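Long-range contact in DUF4785 domain-containing protein (Legionella pneumophila subsp. pneumophila, PDB 4KH9), which is of unknown function but binds calcium and has three domains, the last two probably of E-set type: residues Ser229-Asp243 with Arg254-Pro266. Numbering follows the deposited sequence.
Sequences SELNDRGENWYLETD and RRSGHTAFSYSIP
Trp238 to Asp243 pair antiparallel with Ser256 to Phe261 as the two arms of a beta hairpin in the central, E-set-like domain, and the loop preceding the first arm folds back over the end of the second. Backbone bonds run both ways between Trp238 and Phe261, Leu240 and Thr259, and Thr242 and Gly257. At the loop end, Trp238, Phe261 and Tyr263 form an aromatic cluster. Phe261 holds CG between its backbone N and carbonyl carbon (chi1 63°), which lays one ring face under Trp238 CB, 3.6 Å from the ring centroid. Tyr263 runs alongside the indole, its CB 3.6 Å from Trp238 CD1, and its OH donates to Ser229 O in the carbonyl plane at 2.7 Å. Asp233 takes Trp238 NE1 on OD2 at 3.0 Å, which, with the packing of Phe261 and Tyr263, would limit the indole's rotation; a water accepts from Tyr263 N and lies close to that same oxygen. At the far end Arg254 and Asp243 form a two-pronged salt bridge: NE reaches OD1 at 3.1 Å, nearly straight, and NH2 reaches OD2 at 3.2 Å. Glu51 also binds Arg254 NH2, while the Asp243 side chain lies about 6 Å from a bound calcium ion. Strand 196-202 pairs with the edge of the first arm opposite the second arm, and Leu240, Thr242, Thr259 and Phe261 face the domain interior, where they meet side chains of strands 163-168 and 178-186.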
loop_
_atom_site.group_PDB
_atom_site.type_symbol
_atom_site.label_atom_id
_atom_site.label_comp_id
_atom_site.label_asym_id
_atom_site.label_seq_id
_atom_site.Cartn_x
_atom_site.Cartn_y
_atom_site.Cartn_z
ATOM N N SER A 229 -1.881 2.268 15.646
ATOM C CA SER A 229 -0.932 3.374 15.554
ATOM C C SER A 229 -1.677 4.682 15.860
ATOM O O SER A 229 -2.799 4.855 15.394
ATOM C CB SER A 229 -0.309 3.406 14.164
ATOM O OG SER A 229 0.521 4.540 13.991
ATOM N N GLU A 230 -1.087 5.567 16.661
ATOM C CA GLU A 230 -1.733 6.834 17.029
ATOM C C GLU A 230 -1.179 8.000 16.223
ATOM O O GLU A 230 -1.621 9.137 16.410
ATOM C CB GLU A 230 -1.576 7.120 18.534
ATOM C CG GLU A 230 -2.381 6.169 19.402
ATOM C CD GLU A 230 -2.231 6.404 20.890
ATOM O OE1 GLU A 230 -2.872 7.344 21.412
ATOM O OE2 GLU A 230 -1.487 5.637 21.541
ATOM N N LEU A 231 -0.257 7.717 15.305
ATOM C CA LEU A 231 0.407 8.715 14.489
ATOM C C LEU A 231 -0.374 9.076 13.241
ATOM O O LEU A 231 -1.056 8.234 12.652
ATOM C CB LEU A 231 1.800 8.226 14.059
ATOM C CG LEU A 231 2.766 7.759 15.137
ATOM C CD1 LEU A 231 4.065 7.327 14.495
ATOM C CD2 LEU A 231 3.039 8.855 16.197
ATOM N N ASN A 232 -0.227 10.341 12.827
ATOM C CA ASN A 232 -0.818 10.907 11.631
ATOM C C ASN A 232 0.013 10.414 10.423
ATOM O O ASN A 232 1.228 10.568 10.416
ATOM C CB ASN A 232 -0.861 12.448 11.761
ATOM C CG ASN A 232 -1.287 13.201 10.524
ATOM O OD1 ASN A 232 -1.842 12.659 9.580
ATOM N ND2 ASN A 232 -1.044 14.498 10.503
ATOM N N ASP A 233 -0.634 9.792 9.433
ATOM C CA ASP A 233 0.076 9.261 8.264
ATOM C C ASP A 233 0.375 10.334 7.193
ATOM O O ASP A 233 1.140 10.051 6.277
ATOM C CB ASP A 233 -0.725 8.106 7.639
ATOM C CG ASP A 233 -0.830 6.884 8.540
ATOM O OD1 ASP A 233 0.061 6.691 9.402
ATOM O OD2 ASP A 233 -1.743 6.085 8.334
ATOM N N ARG A 234 -0.217 11.544 7.316
ATOM C CA ARG A 234 -0.061 12.713 6.436
ATOM C C ARG A 234 -0.230 12.351 4.927
ATOM O O ARG A 234 0.600 12.711 4.074
ATOM C CB ARG A 234 1.293 13.413 6.664
ATOM C CG ARG A 234 1.524 13.903 8.087
ATOM C CD ARG A 234 2.751 14.772 8.167
ATOM N NE ARG A 234 2.499 16.066 7.531
ATOM C CZ ARG A 234 3.399 17.034 7.416
ATOM N NH1 ARG A 234 4.626 16.870 7.893
ATOM N NH2 ARG A 234 3.085 18.169 6.806
ATOM N N GLY A 235 -1.315 11.657 4.621
ATOM C CA GLY A 235 -1.644 11.247 3.259
ATOM C C GLY A 235 -0.957 9.985 2.768
ATOM O O GLY A 235 -1.422 9.385 1.795
ATOM N N GLU A 236 0.122 9.550 3.452
ATOM C CA GLU A 236 0.891 8.361 3.065
ATOM C C GLU A 236 0.176 7.067 3.485
ATOM O O GLU A 236 -0.630 7.058 4.428
ATOM C CB GLU A 236 2.307 8.398 3.663
ATOM C CG GLU A 236 3.161 9.590 3.267
ATOM C CD GLU A 236 4.409 9.752 4.116
ATOM O OE1 GLU A 236 4.281 9.991 5.340
ATOM O OE2 GLU A 236 5.522 9.672 3.550
ATOM N N ASN A 237 0.471 5.975 2.767
ATOM C CA ASN A 237 -0.136 4.683 3.021
ATOM C C ASN A 237 0.779 3.712 3.776
ATOM O O ASN A 237 1.981 3.923 3.916
ATOM C CB ASN A 237 -0.568 4.034 1.705
ATOM C CG ASN A 237 -1.780 4.680 1.077
ATOM O OD1 ASN A 237 -2.722 5.139 1.755
ATOM N ND2 ASN A 237 -1.789 4.697 -0.237
ATOM N N TRP A 238 0.149 2.651 4.286
ATOM C CA TRP A 238 0.764 1.499 4.918
ATOM C C TRP A 238 0.934 0.419 3.894
ATOM O O TRP A 238 0.238 0.421 2.879
ATOM C CB TRP A 238 -0.119 0.981 6.061
ATOM C CG TRP A 238 -0.118 1.802 7.302
ATOM C CD1 TRP A 238 -0.617 3.062 7.462
ATOM C CD2 TRP A 238 0.352 1.383 8.593
ATOM N NE1 TRP A 238 -0.392 3.495 8.746
ATOM C CE2 TRP A 238 0.186 2.476 9.470
ATOM C CE3 TRP A 238 0.999 0.222 9.067
ATOM C CZ2 TRP A 238 0.571 2.419 10.817
ATOM C CZ3 TRP A 238 1.380 0.167 10.404
ATOM C CH2 TRP A 238 1.162 1.252 11.262
ATOM N N TYR A 239 1.816 -0.539 4.192
ATOM C CA TYR A 239 2.049 -1.702 3.375
ATOM C C TYR A 239 2.078 -2.950 4.204
ATOM O O TYR A 239 2.593 -2.978 5.321
ATOM C CB TYR A 239 3.392 -1.607 2.567
ATOM C CG TYR A 239 3.315 -0.672 1.390
ATOM C CD1 TYR A 239 3.528 0.699 1.546
ATOM C CD2 TYR A 239 2.935 -1.134 0.129
ATOM C CE1 TYR A 239 3.376 1.584 0.474
ATOM C CE2 TYR A 239 2.802 -0.261 -0.952
ATOM C CZ TYR A 239 2.998 1.100 -0.766
ATOM O OH TYR A 239 2.866 1.972 -1.815
ATOM N N LEU A 240 1.493 -3.972 3.641
ATOM C CA LEU A 240 1.626 -5.351 4.034
ATOM C C LEU A 240 2.874 -5.865 3.329
ATOM O O LEU A 240 2.972 -5.722 2.108
ATOM C CB LEU A 240 0.378 -6.180 3.679
ATOM C CG LEU A 240 0.570 -7.713 3.722
ATOM C CD1 LEU A 240 0.837 -8.193 5.170
ATOM C CD2 LEU A 240 -0.612 -8.448 3.093
ATOM N N GLU A 241 3.852 -6.388 4.093
ATOM C CA GLU A 241 5.084 -6.972 3.532
ATOM C C GLU A 241 5.152 -8.423 3.921
ATOM O O GLU A 241 5.013 -8.743 5.106
ATOM C CB GLU A 241 6.366 -6.258 4.052
ATOM C CG GLU A 241 6.522 -4.781 3.745
ATOM C CD GLU A 241 7.904 -4.266 4.114
ATOM O OE1 GLU A 241 8.539 -4.824 5.043
ATOM O OE2 GLU A 241 8.340 -3.272 3.488
ATOM N N THR A 242 5.328 -9.295 2.972
ATOM C CA THR A 242 5.423 -10.707 3.304
ATOM C C THR A 242 6.565 -11.351 2.523
ATOM O O THR A 242 6.890 -10.935 1.398
ATOM C CB THR A 242 4.084 -11.445 3.102
ATOM O OG1 THR A 242 4.263 -12.834 3.387
ATOM C CG2 THR A 242 3.523 -11.282 1.725
ATOM N N ASP A 243 7.135 -12.401 3.132
ATOM C CA ASP A 243 8.240 -13.192 2.608
ATOM C C ASP A 243 7.926 -14.646 2.833
ATOM O O ASP A 243 7.550 -15.047 3.937
ATOM C CB ASP A 243 9.579 -12.786 3.278
ATOM C CG ASP A 243 10.841 -13.063 2.470
ATOM O OD1 ASP A 243 10.727 -13.594 1.320
ATOM O OD2 ASP A 243 11.943 -12.750 2.972
ATOM N N ARG A 254 11.189 -19.046 -3.542
ATOM C CA ARG A 254 11.237 -17.845 -2.708
ATOM C C ARG A 254 10.455 -16.730 -3.357
ATOM O O ARG A 254 10.705 -16.393 -4.516
ATOM C CB ARG A 254 12.699 -17.412 -2.479
ATOM C CG ARG A 254 12.831 -16.102 -1.751
ATOM C CD ARG A 254 13.148 -16.233 -0.297
ATOM N NE ARG A 254 13.318 -14.923 0.338
ATOM C CZ ARG A 254 14.492 -14.342 0.591
ATOM N NH1 ARG A 254 15.628 -14.940 0.245
ATOM N NH2 ARG A 254 14.538 -13.163 1.191
ATOM N N ARG A 255 9.475 -16.175 -2.613
ATOM C CA ARG A 255 8.686 -15.058 -3.087
ATOM C C ARG A 255 8.461 -14.060 -1.962
ATOM O O ARG A 255 8.244 -14.436 -0.819
ATOM C CB ARG A 255 7.327 -15.523 -3.664
ATOM C CG ARG A 255 7.319 -16.337 -4.971
ATOM C CD ARG A 255 7.615 -15.483 -6.168
ATOM N NE ARG A 255 7.790 -16.253 -7.408
ATOM C CZ ARG A 255 8.958 -16.657 -7.910
ATOM N NH1 ARG A 255 10.089 -16.455 -7.238
ATOM N NH2 ARG A 255 8.999 -17.288 -9.072
ATOM N N SER A 256 8.477 -12.782 -2.298
ATOM C CA SER A 256 8.146 -11.727 -1.369
ATOM C C SER A 256 7.101 -10.852 -2.027
ATOM O O SER A 256 7.011 -10.802 -3.254
ATOM C CB SER A 256 9.367 -10.942 -0.898
ATOM O OG SER A 256 9.723 -9.983 -1.863
ATOM N N GLY A 257 6.236 -10.272 -1.222
ATOM C CA GLY A 257 5.149 -9.466 -1.751
ATOM C C GLY A 257 4.763 -8.322 -0.859
ATOM O O GLY A 257 5.081 -8.318 0.328
ATOM N N HIS A 258 4.090 -7.357 -1.474
ATOM C CA HIS A 258 3.622 -6.118 -0.870
ATOM C C HIS A 258 2.221 -5.785 -1.321
ATOM O O HIS A 258 1.859 -6.111 -2.457
ATOM C CB HIS A 258 4.529 -4.921 -1.275
ATOM C CG HIS A 258 5.994 -5.013 -0.959
ATOM N ND1 HIS A 258 6.537 -4.394 0.156
ATOM C CD2 HIS A 258 6.998 -5.543 -1.693
ATOM C CE1 HIS A 258 7.843 -4.609 0.089
ATOM N NE2 HIS A 258 8.166 -5.293 -1.009
ATOM N N THR A 259 1.470 -5.057 -0.502
ATOM C CA THR A 259 0.190 -4.486 -0.911
ATOM C C THR A 259 -0.062 -3.290 0.020
ATOM O O THR A 259 0.377 -3.264 1.173
ATOM C CB THR A 259 -0.997 -5.449 -1.066
ATOM O OG1 THR A 259 -1.908 -4.770 -1.949
ATOM C CG2 THR A 259 -1.674 -5.819 0.274
ATOM N N ALA A 260 -0.669 -2.250 -0.549
ATOM C CA ALA A 260 -0.932 -0.996 0.137
ATOM C C ALA A 260 -2.337 -0.962 0.711
ATOM O O ALA A 260 -3.278 -1.538 0.162
ATOM C CB ALA A 260 -0.744 0.179 -0.829
ATOM N N PHE A 261 -2.480 -0.229 1.803
ATOM C CA PHE A 261 -3.777 0.025 2.412
ATOM C C PHE A 261 -3.693 1.378 3.095
ATOM O O PHE A 261 -2.600 1.850 3.422
ATOM C CB PHE A 261 -4.231 -1.105 3.368
ATOM C CG PHE A 261 -3.360 -1.331 4.579
ATOM C CD1 PHE A 261 -2.292 -2.240 4.536
ATOM C CD2 PHE A 261 -3.643 -0.687 5.782
ATOM C CE1 PHE A 261 -1.505 -2.474 5.665
ATOM C CE2 PHE A 261 -2.873 -0.936 6.920
ATOM C CZ PHE A 261 -1.813 -1.837 6.856
ATOM N N SER A 262 -4.840 2.034 3.228
ATOM C CA SER A 262 -4.926 3.356 3.859
ATOM C C SER A 262 -5.340 3.207 5.308
ATOM O O SER A 262 -6.120 2.314 5.640
ATOM C CB SER A 262 -5.924 4.232 3.098
ATOM O OG SER A 262 -6.056 5.494 3.722
ATOM N N TYR A 263 -4.869 4.112 6.168
ATOM C CA TYR A 263 -5.209 4.066 7.594
ATOM C C TYR A 263 -5.484 5.475 8.142
ATOM O O TYR A 263 -4.731 6.384 7.824
ATOM C CB TYR A 263 -4.066 3.400 8.377
ATOM C CG TYR A 263 -4.215 3.444 9.882
ATOM C CD1 TYR A 263 -5.059 2.566 10.539
ATOM C CD2 TYR A 263 -3.527 4.389 10.646
ATOM C CE1 TYR A 263 -5.192 2.590 11.925
ATOM C CE2 TYR A 263 -3.642 4.415 12.040
ATOM C CZ TYR A 263 -4.481 3.509 12.671
ATOM O OH TYR A 263 -4.642 3.520 14.026
ATOM N N SER A 264 -6.509 5.646 9.011
ATOM C CA SER A 264 -6.741 6.963 9.619
ATOM C C SER A 264 -7.144 6.858 11.102
ATOM O O SER A 264 -7.572 5.812 11.578
ATOM C CB SER A 264 -7.805 7.744 8.851
ATOM O OG SER A 264 -9.090 7.154 8.963
ATOM N N ILE A 265 -7.016 7.963 11.806
ATOM C CA ILE A 265 -7.450 8.118 13.187
ATOM C C ILE A 265 -8.859 8.759 13.136
ATOM O O ILE A 265 -9.032 9.738 12.410
ATOM C CB ILE A 265 -6.422 8.944 13.984
ATOM C CG1 ILE A 265 -5.092 8.158 14.131
ATOM C CG2 ILE A 265 -6.954 9.360 15.357
ATOM C CD1 ILE A 265 -3.917 9.013 13.925
ATOM N N PRO A 266 -9.873 8.213 13.830
ATOM C CA PRO A 266 -11.226 8.812 13.753
ATOM C C PRO A 266 -11.282 10.109 14.571
ATOM O O PRO A 266 -11.894 10.162 15.637
ATOM C CB PRO A 266 -12.117 7.705 14.326
ATOM C CG PRO A 266 -11.239 6.947 15.278
ATOM C CD PRO A 266 -9.853 7.006 14.699
HETATM O O HOH W 1 -2.434 5.594 5.960
#